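PDB 5B89: cysteine desulfurase from Thermococcus onnurineus, which probably catalyses the pyridoxal-phosphate-dependent removal of sulfur from L-cysteine, passing it to a sulfur carrier and leaving L-alanine. Local coordinates for residues Ile301-Ile304 and Glu305-Leu309; Glu313-Glu316 and His317-Lys321; Arg338-Lys341 and Lys342-Gly345; Ala392-His395 and Val396-Leu400; Glu402-Thr405 and Phe406-Val409. All coordinates share one frame; numbering follows the deposited sequence.

Contact 1 (Ile301-Ile304 and Glu305-Leu309); sequences IRYI and ERIGL
The last turns of helix 291-307 close here, where an i to i+3 salt bridge joins Arg-302 to Glu-305 and the chain then breaks at Gly-308 before helix 309-329. Arg-302 NH1 donates over 2.9 Å to Glu-305 OE2, which accepts through its syn lone pair and lies in the guanidinium plane. The two flat groups are nevertheless turned 37° against each other. A bend at chi2 (-70°) turns the arginine towards Glu-305, which stays extended beyond CG. The other carboxylate oxygen, Glu-305 OE1, lies 3.4 Å from Ile-301 CG2, so the carboxylate rests against an isoleucine that itself packs on Ile-88 and Phe-92 of helix 73-93. On another side of the helix Tyr-303 CE2 meets Ile-307 CD1 at 3.9 Å. A water above the centre of one face of the Tyr-303 ring donates to Tyr-303 O and accepts from Arg-306 NH1 (2.7 Å), while the phenol OH bonds Asp-30. At the end of the helix Gly-308 N donates to Ile-304 O over 2.8 Å. Gly-308 then turns to positive phi (93°), where a side chain would press on the preceding carbonyl oxygen. Beyond the break Leu-309 CD2 reaches back to Ile-304 CG2, 3.8 Å away. An alanine in place of Glu-305 removes the carboxylate, and the Arg-302 guanidinium, left without that mate, would probably be freer to turn. The salt bridge thus pairs opposite charges at a partly exposed helix face, whereas Ile-304 and Ile-307 give the turn its buried apolar side.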
loop_
_atom_site.group_PDB
_atom_site.type_symbol
_atom_site.label_atom_id
_atom_site.label_comp_id
_atom_site.label_asym_id
_atom_site.label_seq_id
_atom_site.Cartn_x
_atom_site.Cartn_y
_atom_site.Cartn_z
ATOM N N ILE B 301 -4.807 -16.452 4.678
ATOM C CA ILE B 301 -4.720 -16.989 6.045
ATOM C C ILE B 301 -5.713 -18.115 6.224
ATOM O O ILE B 301 -5.328 -19.186 6.823
ATOM C CB ILE B 301 -4.925 -15.883 6.995
ATOM C CG1 ILE B 301 -3.684 -14.984 7.070
ATOM C CG2 ILE B 301 -5.226 -16.428 8.404
ATOM C CD1 ILE B 301 -3.927 -13.677 7.732
ATOM N N ARG B 302 -6.939 -18.005 5.739
ATOM C CA ARG B 302 -7.830 -19.140 5.842
ATOM C C ARG B 302 -7.340 -20.388 5.091
ATOM O O ARG B 302 -7.549 -21.502 5.525
ATOM C CB ARG B 302 -9.218 -18.755 5.360
ATOM C CG ARG B 302 -9.938 -17.882 6.335
ATOM C CD ARG B 302 -10.335 -18.678 7.583
ATOM N NE ARG B 302 -11.428 -18.042 8.281
ATOM C CZ ARG B 302 -11.404 -17.736 9.543
ATOM N NH1 ARG B 302 -10.298 -17.989 10.234
ATOM N NH2 ARG B 302 -12.457 -17.164 10.108
ATOM N N TYR B 303 -6.684 -20.186 3.969
ATOM C CA TYR B 303 -6.140 -21.278 3.214
ATOM C C TYR B 303 -4.998 -21.952 4.020
ATOM O O TYR B 303 -4.900 -23.131 4.063
ATOM C CB TYR B 303 -5.671 -20.746 1.841
ATOM C CG TYR B 303 -5.295 -21.759 0.837
ATOM C CD1 TYR B 303 -6.236 -22.323 0.023
ATOM C CD2 TYR B 303 -4.000 -22.108 0.662
ATOM C CE1 TYR B 303 -5.874 -23.263 -0.905
ATOM C CE2 TYR B 303 -3.634 -23.038 -0.239
ATOM C CZ TYR B 303 -4.581 -23.634 -1.019
ATOM O OH TYR B 303 -4.155 -24.569 -1.888
ATOM N N ILE B 304 -4.175 -21.137 4.623
ATOM C CA ILE B 304 -3.062 -21.624 5.422
ATOM C C ILE B 304 -3.616 -22.401 6.636
ATOM O O ILE B 304 -3.076 -23.378 7.016
ATOM C CB ILE B 304 -2.183 -20.429 5.929
ATOM C CG1 ILE B 304 -1.292 -19.824 4.845
ATOM C CG2 ILE B 304 -1.287 -20.809 7.100
ATOM C CD1 ILE B 304 -0.282 -20.720 4.196
ATOM N N GLU B 305 -4.696 -21.919 7.198
ATOM C CA GLU B 305 -5.336 -22.575 8.433
ATOM C C GLU B 305 -5.897 -23.910 8.010
ATOM O O GLU B 305 -5.794 -24.890 8.869
ATOM C CB GLU B 305 -6.377 -21.644 9.055
ATOM C CG GLU B 305 -5.682 -20.469 9.728
ATOM C CD GLU B 305 -6.604 -19.353 10.228
ATOM O OE1 GLU B 305 -6.082 -18.472 11.032
ATOM O OE2 GLU B 305 -7.751 -19.325 9.707
ATOM N N ARG B 306 -6.352 -24.116 6.820
ATOM C CA ARG B 306 -6.901 -25.393 6.383
ATOM C C ARG B 306 -5.785 -26.390 6.247
ATOM O O ARG B 306 -5.939 -27.610 6.559
ATOM C CB ARG B 306 -7.638 -25.203 5.021
ATOM C CG ARG B 306 -8.433 -26.336 4.490
ATOM C CD ARG B 306 -9.262 -25.891 3.225
ATOM N NE ARG B 306 -9.491 -27.041 2.351
ATOM C CZ ARG B 306 -8.777 -27.343 1.255
ATOM N NH1 ARG B 306 -7.746 -26.587 0.784
ATOM N NH2 ARG B 306 -9.097 -28.442 0.590
ATOM N N ILE B 307 -4.594 -26.000 5.811
ATOM C CA ILE B 307 -3.468 -26.834 5.689
ATOM C C ILE B 307 -2.917 -27.086 7.086
ATOM O O ILE B 307 -2.619 -28.253 7.415
ATOM C CB ILE B 307 -2.392 -26.209 4.845
ATOM C CG1 ILE B 307 -2.927 -25.942 3.438
ATOM C CG2 ILE B 307 -1.107 -27.014 4.885
ATOM C CD1 ILE B 307 -2.054 -24.952 2.708
ATOM N N GLY B 308 -2.790 -26.069 7.906
ATOM C CA GLY B 308 -2.152 -26.151 9.237
ATOM C C GLY B 308 -0.685 -25.811 9.244
ATOM O O GLY B 308 0.117 -26.339 8.494
ATOM N N LEU B 309 -0.357 -24.895 10.158
ATOM C CA LEU B 309 1.071 -24.463 10.274
ATOM C C LEU B 309 2.004 -25.603 10.611
ATOM O O LEU B 309 3.153 -25.625 10.203
ATOM C CB LEU B 309 1.259 -23.271 11.200
ATOM C CG LEU B 309 0.688 -21.952 10.703
ATOM C CD1 LEU B 309 0.503 -20.950 11.817
ATOM C CD2 LEU B 309 1.584 -21.391 9.585
HETATM O O HOH W 1 -6.035 -24.944 1.974
#

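Contact 2 (Glu313-Glu316 and His317-Lys321); sequences ERQE and HKLVK
Backbone bonds between Glu-313-Glu-316 and His-317-Lys-321 form a regular run of alpha-helix: His-317 N to Glu-313 O, Lys-318 N to Arg-314 O, Leu-319 N to Gln-315 O and Val-320 N to Glu-316 O, all within 3.0-3.1 Å. Two waters add side-chain links. One donates to Arg-314 O over 2.8 Å and also bonds His-317 ND1, lying at the edge of the imidazole in its plane; Arg-314 O therefore serves both a backbone N-H and a water. The other joins Gln-315 OE1, to which it donates over 2.7 Å, with Lys-318 NZ, from which it accepts over 2.9 Å. This bridge spans side chains that cross at about a right angle: Gln-315 bends at chi2 (71°), whereas Lys-318 runs extended beyond CG. The remaining touches are van der Waals. Leu-319 CG sits 3.3 Å from Gln-315 O, and Leu-319 CD2 comes within 4.1 Å of Gln-315 NE2. Val-320 places CG2 beside its backbone N, and that methyl lies 3.3 Å from Glu-316 O. The buried polar ends find partners away from this turn: Gln-315 NE2 bonds Asn-398 O, and Glu-316 OE1 bonds His-217 ND1. The helix is thus two-sided, with Arg-314 and Lys-318 exposed, while Gln-315, Glu-316 and Leu-319 are buried. Leu-319 packs on Leu-400 and Val-403 of helix 400-415 and on Phe-394, just past strand 389-393, so that helix 309-329 lies against both the strand end and the C-terminal helix.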
loop_
_atom_site.group_PDB
_atom_site.type_symbol
_atom_site.label_atom_id
_atom_site.label_comp_id
_atom_site.label_asym_id
_atom_site.label_seq_id
_atom_site.Cartn_x
_atom_site.Cartn_y
_atom_site.Cartn_z
ATOM N N GLU B 313 5.280 -26.490 8.403
ATOM C CA GLU B 313 6.660 -26.568 9.007
ATOM C C GLU B 313 7.315 -27.941 8.752
ATOM O O GLU B 313 8.464 -28.030 8.363
ATOM C CB GLU B 313 6.614 -26.341 10.520
ATOM C CG GLU B 313 6.028 -25.033 10.957
ATOM C CD GLU B 313 5.930 -24.832 12.468
ATOM O OE1 GLU B 313 6.966 -25.147 13.060
ATOM O OE2 GLU B 313 4.882 -24.280 12.999
ATOM N N ARG B 314 6.507 -28.982 8.880
ATOM C CA ARG B 314 7.001 -30.369 8.651
ATOM C C ARG B 314 7.419 -30.618 7.215
ATOM O O ARG B 314 8.508 -31.183 6.945
ATOM C CB ARG B 314 5.985 -31.369 9.113
ATOM C CG ARG B 314 6.004 -31.312 10.649
ATOM C CD ARG B 314 5.248 -32.446 11.362
ATOM N NE ARG B 314 3.776 -32.409 11.214
ATOM C CZ ARG B 314 2.959 -31.644 11.930
ATOM N NH1 ARG B 314 3.422 -30.851 12.930
ATOM N NH2 ARG B 314 1.646 -31.722 11.674
ATOM N N GLN B 315 6.602 -30.148 6.248
ATOM C CA GLN B 315 6.957 -30.320 4.902
ATOM C C GLN B 315 8.219 -29.609 4.553
ATOM O O GLN B 315 9.095 -30.045 3.873
ATOM C CB GLN B 315 5.779 -29.908 3.974
ATOM C CG GLN B 315 6.080 -29.953 2.499
ATOM C CD GLN B 315 6.234 -31.354 1.880
ATOM O OE1 GLN B 315 6.154 -32.360 2.630
ATOM N NE2 GLN B 315 6.537 -31.411 0.648
ATOM N N GLU B 316 8.314 -28.327 4.994
ATOM C CA GLU B 316 9.497 -27.536 4.749
ATOM C C GLU B 316 10.772 -28.164 5.325
ATOM O O GLU B 316 11.796 -28.098 4.640
ATOM C CB GLU B 316 9.275 -26.061 5.219
ATOM C CG GLU B 316 8.257 -25.312 4.304
ATOM C CD GLU B 316 8.125 -23.867 4.654
ATOM O OE1 GLU B 316 7.121 -23.254 4.352
ATOM O OE2 GLU B 316 9.060 -23.285 5.155
ATOM N N HIS B 317 10.665 -28.729 6.508
ATOM C CA HIS B 317 11.813 -29.345 7.099
ATOM C C HIS B 317 12.303 -30.520 6.232
ATOM O O HIS B 317 13.427 -30.671 6.066
ATOM C CB HIS B 317 11.445 -29.836 8.479
ATOM C CG HIS B 317 12.501 -30.679 9.068
ATOM N ND1 HIS B 317 12.387 -32.037 9.205
ATOM C CD2 HIS B 317 13.750 -30.364 9.424
ATOM C CE1 HIS B 317 13.520 -32.512 9.671
ATOM N NE2 HIS B 317 14.360 -31.523 9.812
ATOM N N LYS B 318 11.384 -31.304 5.712
ATOM C CA LYS B 318 11.768 -32.425 4.856
ATOM C C LYS B 318 12.513 -31.924 3.651
ATOM O O LYS B 318 13.459 -32.500 3.229
ATOM C CB LYS B 318 10.562 -33.253 4.393
ATOM C CG LYS B 318 9.807 -34.025 5.444
ATOM C CD LYS B 318 8.633 -34.770 4.852
ATOM C CE LYS B 318 7.695 -35.275 5.910
ATOM N NZ LYS B 318 6.439 -35.901 5.411
ATOM N N LEU B 319 12.032 -30.829 3.080
ATOM C CA LEU B 319 12.717 -30.284 1.939
ATOM C C LEU B 319 14.098 -29.750 2.188
ATOM O O LEU B 319 15.049 -29.998 1.520
ATOM C CB LEU B 319 11.803 -29.179 1.256
ATOM C CG LEU B 319 10.415 -29.571 0.912
ATOM C CD1 LEU B 319 9.596 -28.314 0.526
ATOM C CD2 LEU B 319 10.439 -30.554 -0.283
ATOM N N VAL B 320 14.276 -29.020 3.334
ATOM C CA VAL B 320 15.594 -28.543 3.754
ATOM C C VAL B 320 16.567 -29.695 4.070
ATOM O O VAL B 320 17.721 -29.584 3.729
ATOM C CB VAL B 320 15.380 -27.618 4.994
ATOM C CG1 VAL B 320 16.663 -27.234 5.572
ATOM C CG2 VAL B 320 14.584 -26.360 4.587
ATOM N N LYS B 321 16.059 -30.684 4.755
ATOM C CA LYS B 321 16.863 -31.836 5.133
ATOM C C LYS B 321 17.424 -32.528 3.886
ATOM O O LYS B 321 18.600 -32.764 3.821
ATOM C CB LYS B 321 16.063 -32.792 5.996
ATOM C CG LYS B 321 16.896 -33.896 6.648
ATOM C CD LYS B 321 16.062 -34.822 7.482
ATOM C CE LYS B 321 17.017 -35.801 8.162
ATOM N NZ LYS B 321 17.549 -36.855 7.290
HETATM O O HOH W 2 9.386 -33.177 8.781
HETATM O O HOH W 3 4.954 -33.467 4.824
#

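Contact 3 (Arg338-Lys341 and Lys342-Gly345); sequences RNLK and KHAG
Lys-342 N donates to Asn-339 O over 2.9 Å, the shortest polar bond between Arg-338-Lys-341 and Lys-342-Gly-345. Its N-H points well at the oxygen (155°) but approaches from above the carbonyl plane, away from a lone pair. One residue on, His-343 N makes a weak, longer bond to Leu-340 O, so the chain winds through two successive i to i+3 steps. Asn-339 also uses its side chain: OD1 accepts from Lys-341 N over 3.1 Å, again from above the amide plane. This is an Asx turn, and it leads into the short 3-10 segment that starts at Leu-340, in the connection between helix 309-329 and strand 346-349. The same amide's ND2 passes 4.0 Å from Lys-342 CG, the two side chains crossing at about a right angle. Lys-342 then kinks at chi3 (62°), and its NZ forms a salt bridge with Glu-192. On the inner side Leu-340 CD2 touches His-343 CB at 4.0 Å and approaches the imidazole obliquely, while the leucine also packs on Val-320 and Thr-324 of helix 309-329. Buried His-343 is held by both ring nitrogens. ND1 donates almost straight (172°) to Ala-344 O over 3.1 Å, in the ring plane, and NE2 has a weak bond to Tyr-335 O. The ND1 bond ties the ring to the backbone just before Gly-345, whose own backbone pairs with Phe-394.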
loop_
_atom_site.group_PDB
_atom_site.type_symbol
_atom_site.label_atom_id
_atom_site.label_comp_id
_atom_site.label_asym_id
_atom_site.label_seq_id
_atom_site.Cartn_x
_atom_site.Cartn_y
_atom_site.Cartn_z
ATOM N N ARG B 338 23.304 -25.565 11.089
ATOM C CA ARG B 338 23.372 -26.990 10.860
ATOM C C ARG B 338 22.348 -27.735 11.656
ATOM O O ARG B 338 21.972 -28.763 11.266
ATOM C CB ARG B 338 24.723 -27.526 11.276
ATOM C CG ARG B 338 25.774 -27.526 10.235
ATOM C CD ARG B 338 25.804 -26.251 9.472
ATOM N NE ARG B 338 26.403 -26.486 8.202
ATOM C CZ ARG B 338 26.512 -25.624 7.202
ATOM N NH1 ARG B 338 26.095 -24.336 7.252
ATOM N NH2 ARG B 338 27.070 -26.094 6.136
ATOM N N ASN B 339 21.942 -27.221 12.810
ATOM C CA ASN B 339 20.893 -27.737 13.529
ATOM C C ASN B 339 19.583 -27.373 12.765
ATOM O O ASN B 339 19.112 -26.208 12.858
ATOM C CB ASN B 339 20.791 -27.146 14.957
ATOM C CG ASN B 339 19.675 -27.634 15.694
ATOM O OD1 ASN B 339 18.869 -28.447 15.303
ATOM N ND2 ASN B 339 19.541 -27.098 16.930
ATOM N N LEU B 340 19.005 -28.326 12.070
ATOM C CA LEU B 340 17.852 -28.016 11.233
ATOM C C LEU B 340 16.679 -27.660 12.027
ATOM O O LEU B 340 15.727 -27.120 11.451
ATOM C CB LEU B 340 17.537 -29.130 10.186
ATOM C CG LEU B 340 18.742 -29.360 9.245
ATOM C CD1 LEU B 340 18.337 -30.427 8.223
ATOM C CD2 LEU B 340 19.309 -28.164 8.550
ATOM N N LYS B 341 16.570 -27.925 13.348
ATOM C CA LYS B 341 15.432 -27.402 14.125
ATOM C C LYS B 341 15.435 -25.867 14.201
ATOM O O LYS B 341 14.352 -25.316 14.531
ATOM C CB LYS B 341 15.494 -27.994 15.557
ATOM C CG LYS B 341 15.168 -29.503 15.593
ATOM C CD LYS B 341 14.732 -30.031 16.888
ATOM C CE LYS B 341 14.548 -31.550 16.778
ATOM N NZ LYS B 341 13.419 -32.056 15.908
ATOM N N LYS B 342 16.567 -25.245 13.937
ATOM C CA LYS B 342 16.714 -23.793 13.934
ATOM C C LYS B 342 16.891 -23.225 12.485
ATOM O O LYS B 342 17.404 -22.102 12.298
ATOM C CB LYS B 342 18.059 -23.390 14.751
ATOM C CG LYS B 342 18.004 -23.422 16.262
ATOM C CD LYS B 342 19.126 -22.483 16.722
ATOM C CE LYS B 342 19.004 -20.974 16.311
ATOM N NZ LYS B 342 20.060 -20.091 16.905
ATOM N N HIS B 343 16.541 -24.015 11.445
ATOM C CA HIS B 343 16.742 -23.620 10.069
ATOM C C HIS B 343 15.385 -23.670 9.350
ATOM O O HIS B 343 14.730 -24.716 9.240
ATOM C CB HIS B 343 17.700 -24.641 9.386
ATOM C CG HIS B 343 18.441 -24.110 8.217
ATOM N ND1 HIS B 343 17.869 -23.534 7.069
ATOM C CD2 HIS B 343 19.786 -24.000 8.001
ATOM C CE1 HIS B 343 18.826 -23.144 6.223
ATOM N NE2 HIS B 343 19.982 -23.388 6.798
ATOM N N ALA B 344 14.981 -22.520 8.863
ATOM C CA ALA B 344 13.730 -22.404 8.179
ATOM C C ALA B 344 13.827 -22.904 6.753
ATOM O O ALA B 344 14.801 -23.428 6.389
ATOM C CB ALA B 344 13.265 -20.976 8.219
ATOM N N GLY B 345 12.769 -22.737 5.986
ATOM C CA GLY B 345 12.727 -23.228 4.623
ATOM C C GLY B 345 13.453 -22.406 3.615
ATOM O O GLY B 345 12.909 -22.009 2.648
#

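Contact 4 (Ala392-His395 and Val396-Leu400); sequences ASFH and VYNSL
His-395 CB sits over one face of the Tyr-397 ring in a CH-pi contact, 3.8 Å from the ring centroid. The two rings meet obliquely, their planes 36° apart. Tyr-397 CG lies between its backbone N and carbonyl carbon (chi1 45°), which swings the ring back beneath the histidine. Polar bonds close this packed part. Asn-398 OD1 accepts from His-395 N over 2.9 Å, and Asn-398 N returns a bond to His-395 O over 3.1 Å. The second bond closes a type I beta turn from His-395 to Asn-398, which takes the chain from strand 389-393 towards helix 400-415. Asn-398 ND2 reaches Glu-402 OE1 and Tyr-39 O, so both ends of the amide are held. An alanine in place of His-395 would probably leave a gap beside Val-396, where His-395 CD2 lies 3.8 Å from Val-396 CG1. Neither part of the contact faces solvent: all six touching residues are buried, and the Phe-394 ring meets Phe-40 edge-to-face. That ring is met more loosely by the turn: Phe-394 CD1 is 4.0 Å from Asn-398 OD1, which stands at the ring edge with ring and amide planes 70° apart, although Phe-394 CA comes to 3.3 Å of Asn-398 OD1.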
loop_
_atom_site.group_PDB
_atom_site.type_symbol
_atom_site.label_atom_id
_atom_site.label_comp_id
_atom_site.label_asym_id
_atom_site.label_seq_id
_atom_site.Cartn_x
_atom_site.Cartn_y
_atom_site.Cartn_z
ATOM N N ALA B 392 17.588 -21.006 -2.478
ATOM C CA ALA B 392 16.420 -21.813 -2.768
ATOM C C ALA B 392 15.554 -21.737 -1.507
ATOM O O ALA B 392 16.025 -21.931 -0.458
ATOM C CB ALA B 392 16.784 -23.239 -3.071
ATOM N N SER B 393 14.292 -21.421 -1.642
ATOM C CA SER B 393 13.406 -21.267 -0.519
ATOM C C SER B 393 12.067 -21.873 -0.867
ATOM O O SER B 393 11.617 -21.829 -1.977
ATOM C CB SER B 393 13.271 -19.811 -0.127
ATOM O OG SER B 393 12.890 -19.083 -1.202
ATOM N N PHE B 394 11.464 -22.438 0.148
ATOM C CA PHE B 394 10.297 -23.256 0.021
ATOM C C PHE B 394 8.998 -22.862 0.690
ATOM O O PHE B 394 8.978 -22.044 1.542
ATOM C CB PHE B 394 10.663 -24.629 0.625
ATOM C CG PHE B 394 11.969 -25.221 0.138
ATOM C CD1 PHE B 394 12.159 -25.566 -1.169
ATOM C CD2 PHE B 394 12.982 -25.497 1.043
ATOM C CE1 PHE B 394 13.353 -26.123 -1.582
ATOM C CE2 PHE B 394 14.167 -26.040 0.635
ATOM C CZ PHE B 394 14.350 -26.358 -0.678
ATOM N N HIS B 395 7.946 -23.543 0.256
ATOM C CA HIS B 395 6.643 -23.492 0.862
ATOM C C HIS B 395 6.064 -24.928 0.828
ATOM O O HIS B 395 6.630 -25.792 0.293
ATOM C CB HIS B 395 5.665 -22.434 0.306
ATOM C CG HIS B 395 4.748 -21.894 1.353
ATOM N ND1 HIS B 395 4.300 -20.590 1.405
ATOM C CD2 HIS B 395 4.217 -22.510 2.417
ATOM C CE1 HIS B 395 3.562 -20.437 2.489
ATOM N NE2 HIS B 395 3.521 -21.582 3.120
ATOM N N VAL B 396 4.913 -25.078 1.438
ATOM C CA VAL B 396 4.224 -26.351 1.588
ATOM C C VAL B 396 3.883 -27.059 0.297
ATOM O O VAL B 396 3.725 -28.233 0.289
ATOM C CB VAL B 396 3.003 -26.215 2.538
ATOM C CG1 VAL B 396 1.884 -25.432 1.898
ATOM C CG2 VAL B 396 2.517 -27.575 3.028
ATOM N N TYR B 397 3.778 -26.303 -0.771
ATOM C CA TYR B 397 3.484 -26.835 -2.095
ATOM C C TYR B 397 4.689 -27.385 -2.843
ATOM O O TYR B 397 4.537 -27.992 -3.805
ATOM C CB TYR B 397 2.717 -25.818 -2.978
ATOM C CG TYR B 397 3.253 -24.412 -2.961
ATOM C CD1 TYR B 397 4.391 -24.074 -3.598
ATOM C CD2 TYR B 397 2.583 -23.446 -2.288
ATOM C CE1 TYR B 397 4.858 -22.790 -3.568
ATOM C CE2 TYR B 397 3.038 -22.166 -2.233
ATOM C CZ TYR B 397 4.164 -21.857 -2.871
ATOM O OH TYR B 397 4.580 -20.564 -2.756
ATOM N N ASN B 398 5.878 -27.121 -2.377
ATOM C CA ASN B 398 7.083 -27.691 -2.895
ATOM C C ASN B 398 7.229 -29.152 -2.431
ATOM O O ASN B 398 6.717 -29.561 -1.466
ATOM C CB ASN B 398 8.332 -26.889 -2.592
ATOM C CG ASN B 398 8.340 -25.540 -3.207
ATOM O OD1 ASN B 398 8.469 -24.537 -2.455
ATOM N ND2 ASN B 398 8.208 -25.443 -4.543
ATOM N N SER B 399 7.787 -29.959 -3.349
ATOM C CA SER B 399 7.854 -31.432 -3.163
ATOM C C SER B 399 9.302 -31.954 -3.152
ATOM O O SER B 399 10.241 -31.406 -3.684
ATOM C CB SER B 399 7.120 -32.110 -4.380
ATOM O OG SER B 399 7.871 -32.012 -5.537
ATOM N N LEU B 400 9.378 -33.168 -2.495
ATOM C CA LEU B 400 10.697 -33.841 -2.532
ATOM C C LEU B 400 11.199 -34.218 -3.978
ATOM O O LEU B 400 12.318 -34.181 -4.288
ATOM C CB LEU B 400 10.701 -35.058 -1.631
ATOM C CG LEU B 400 10.847 -34.748 -0.110
ATOM C CD1 LEU B 400 10.446 -35.952 0.746
ATOM C CD2 LEU B 400 12.247 -34.234 0.131
#

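Contact 5 (Glu402-Thr405 and Phe406-Val409); sequences EVET and FLGV
Glu-402 opens the run through its carbonyl: Phe-406 N donates to Glu-402 O over 3.0 Å. The Glu-402 carboxylate turns away from this turn, forming a salt bridge with Arg-28. At Val-403 both backbone and side chain take part. Leu-407 N donates to Val-403 O over 2.8 Å, while Val-403 CG1 lies beside Leu-407 CD1 at 4.1 Å, the two side chains pointing the same way. Leu-407 CG lies 3.4 Å from Val-403 O, and the Phe-406 ring turns its edge to the same oxygen. Phe-406 CG stands opposite the backbone N (chi1 161°), and its ring packs on Leu-363 of helix 356-365. Glu-404 O accepts from Gly-408 N over 3.0 Å; the exposed side chain of Glu-404 bends at chi2 (-71°) and forms a salt bridge with Arg-322. Thr-405 O takes the N-H of Val-409, whose CG2 methyl also lies 3.4 Å from that oxygen. The Thr-405 hydroxyl bonds back to Glu-401 O, one turn earlier, giving the side-chain oxygen a backbone partner on an exposed face. The i to i+4 bonds are those of an alpha-helix, and its side chains make it amphipathic: Val-403 and Leu-407 pack on helix 309-329, Phe-406 and Val-409 on helix 356-365, and Glu-404 and Thr-405 lie on the exposed side of the C-terminal helix 400-415.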
loop_
_atom_site.group_PDB
_atom_site.type_symbol
_atom_site.label_atom_id
_atom_site.label_comp_id
_atom_site.label_asym_id
_atom_site.label_seq_id
_atom_site.Cartn_x
_atom_site.Cartn_y
_atom_site.Cartn_z
ATOM N N GLU B 402 10.680 -32.327 -6.575
ATOM C CA GLU B 402 11.331 -31.163 -7.013
ATOM C C GLU B 402 12.773 -30.960 -6.506
ATOM O O GLU B 402 13.608 -30.512 -7.207
ATOM C CB GLU B 402 10.488 -29.884 -6.635
ATOM C CG GLU B 402 9.158 -29.733 -7.370
ATOM C CD GLU B 402 8.367 -28.487 -6.928
ATOM O OE1 GLU B 402 8.426 -28.140 -5.719
ATOM O OE2 GLU B 402 7.588 -27.902 -7.742
ATOM N N VAL B 403 12.975 -31.293 -5.210
ATOM C CA VAL B 403 14.269 -31.200 -4.669
ATOM C C VAL B 403 15.210 -32.185 -5.392
ATOM O O VAL B 403 16.298 -31.824 -5.690
ATOM C CB VAL B 403 14.206 -31.474 -3.134
ATOM C CG1 VAL B 403 15.591 -31.678 -2.521
ATOM C CG2 VAL B 403 13.500 -30.267 -2.424
ATOM N N GLU B 404 14.720 -33.372 -5.690
ATOM C CA GLU B 404 15.544 -34.345 -6.408
ATOM C C GLU B 404 15.891 -33.856 -7.831
ATOM O O GLU B 404 16.958 -34.030 -8.281
ATOM C CB GLU B 404 14.905 -35.716 -6.411
ATOM C CG GLU B 404 14.661 -36.363 -5.056
ATOM C CD GLU B 404 15.899 -36.810 -4.341
ATOM O OE1 GLU B 404 16.953 -36.745 -4.878
ATOM O OE2 GLU B 404 15.734 -37.214 -3.215
ATOM N N THR B 405 14.941 -33.211 -8.501
ATOM C CA THR B 405 15.218 -32.649 -9.797
ATOM C C THR B 405 16.317 -31.583 -9.681
ATOM O O THR B 405 17.212 -31.564 -10.401
ATOM C CB THR B 405 13.944 -32.080 -10.421
ATOM O OG1 THR B 405 13.023 -33.120 -10.541
ATOM C CG2 THR B 405 14.189 -31.427 -11.775
ATOM N N PHE B 406 16.185 -30.704 -8.689
ATOM C CA PHE B 406 17.126 -29.670 -8.412
ATOM C C PHE B 406 18.504 -30.270 -8.140
ATOM O O PHE B 406 19.440 -29.807 -8.653
ATOM C CB PHE B 406 16.634 -28.818 -7.193
ATOM C CG PHE B 406 17.684 -28.018 -6.516
ATOM C CD1 PHE B 406 18.001 -26.799 -6.960
ATOM C CD2 PHE B 406 18.318 -28.480 -5.399
ATOM C CE1 PHE B 406 18.965 -26.046 -6.352
ATOM C CE2 PHE B 406 19.285 -27.732 -4.784
ATOM C CZ PHE B 406 19.611 -26.515 -5.271
ATOM N N LEU B 407 18.556 -31.287 -7.298
ATOM C CA LEU B 407 19.857 -31.910 -6.957
ATOM C C LEU B 407 20.539 -32.563 -8.207
ATOM O O LEU B 407 21.725 -32.470 -8.359
ATOM C CB LEU B 407 19.697 -32.912 -5.853
ATOM C CG LEU B 407 19.415 -32.310 -4.417
ATOM C CD1 LEU B 407 19.178 -33.412 -3.471
ATOM C CD2 LEU B 407 20.566 -31.440 -3.977
ATOM N N GLY B 408 19.703 -33.077 -9.061
ATOM C CA GLY B 408 20.192 -33.607 -10.338
ATOM C C GLY B 408 20.748 -32.572 -11.249
ATOM O O GLY B 408 21.821 -32.730 -11.853
ATOM N N VAL B 409 20.095 -31.373 -11.298
ATOM C CA VAL B 409 20.654 -30.307 -12.032
ATOM C C VAL B 409 21.932 -29.692 -11.441
ATOM O O VAL B 409 22.877 -29.410 -12.122
ATOM C CB VAL B 409 19.590 -29.148 -12.300
ATOM C CG1 VAL B 409 20.183 -27.928 -12.979
ATOM C CG2 VAL B 409 18.407 -29.701 -12.974
#

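Contact 2 lies among the others, its centre 9 Å from that of contact 3 and 8 Å from that of contact 4. Val-320 CG2 packs on Ala-344 O at 3.4 Å, and Leu-319 CD2 meets Val-403 CG2 of contact 5 at 3.7 Å. Contacts 3 and 4 are joined by a probable hydrogen bond, Gly-345 O to Phe-394 N, 2.9 Å. Contact 1 reaches contact 4 through Ile-304 CD1 and His-395 NE2, 4.0 Å apart. Contact 4 comes nearest the active site: the Ser-393 side chain is about 8 Å from the bound alanine and about 9 Å from the cofactor. Contact 5 lies away from the annotated sites.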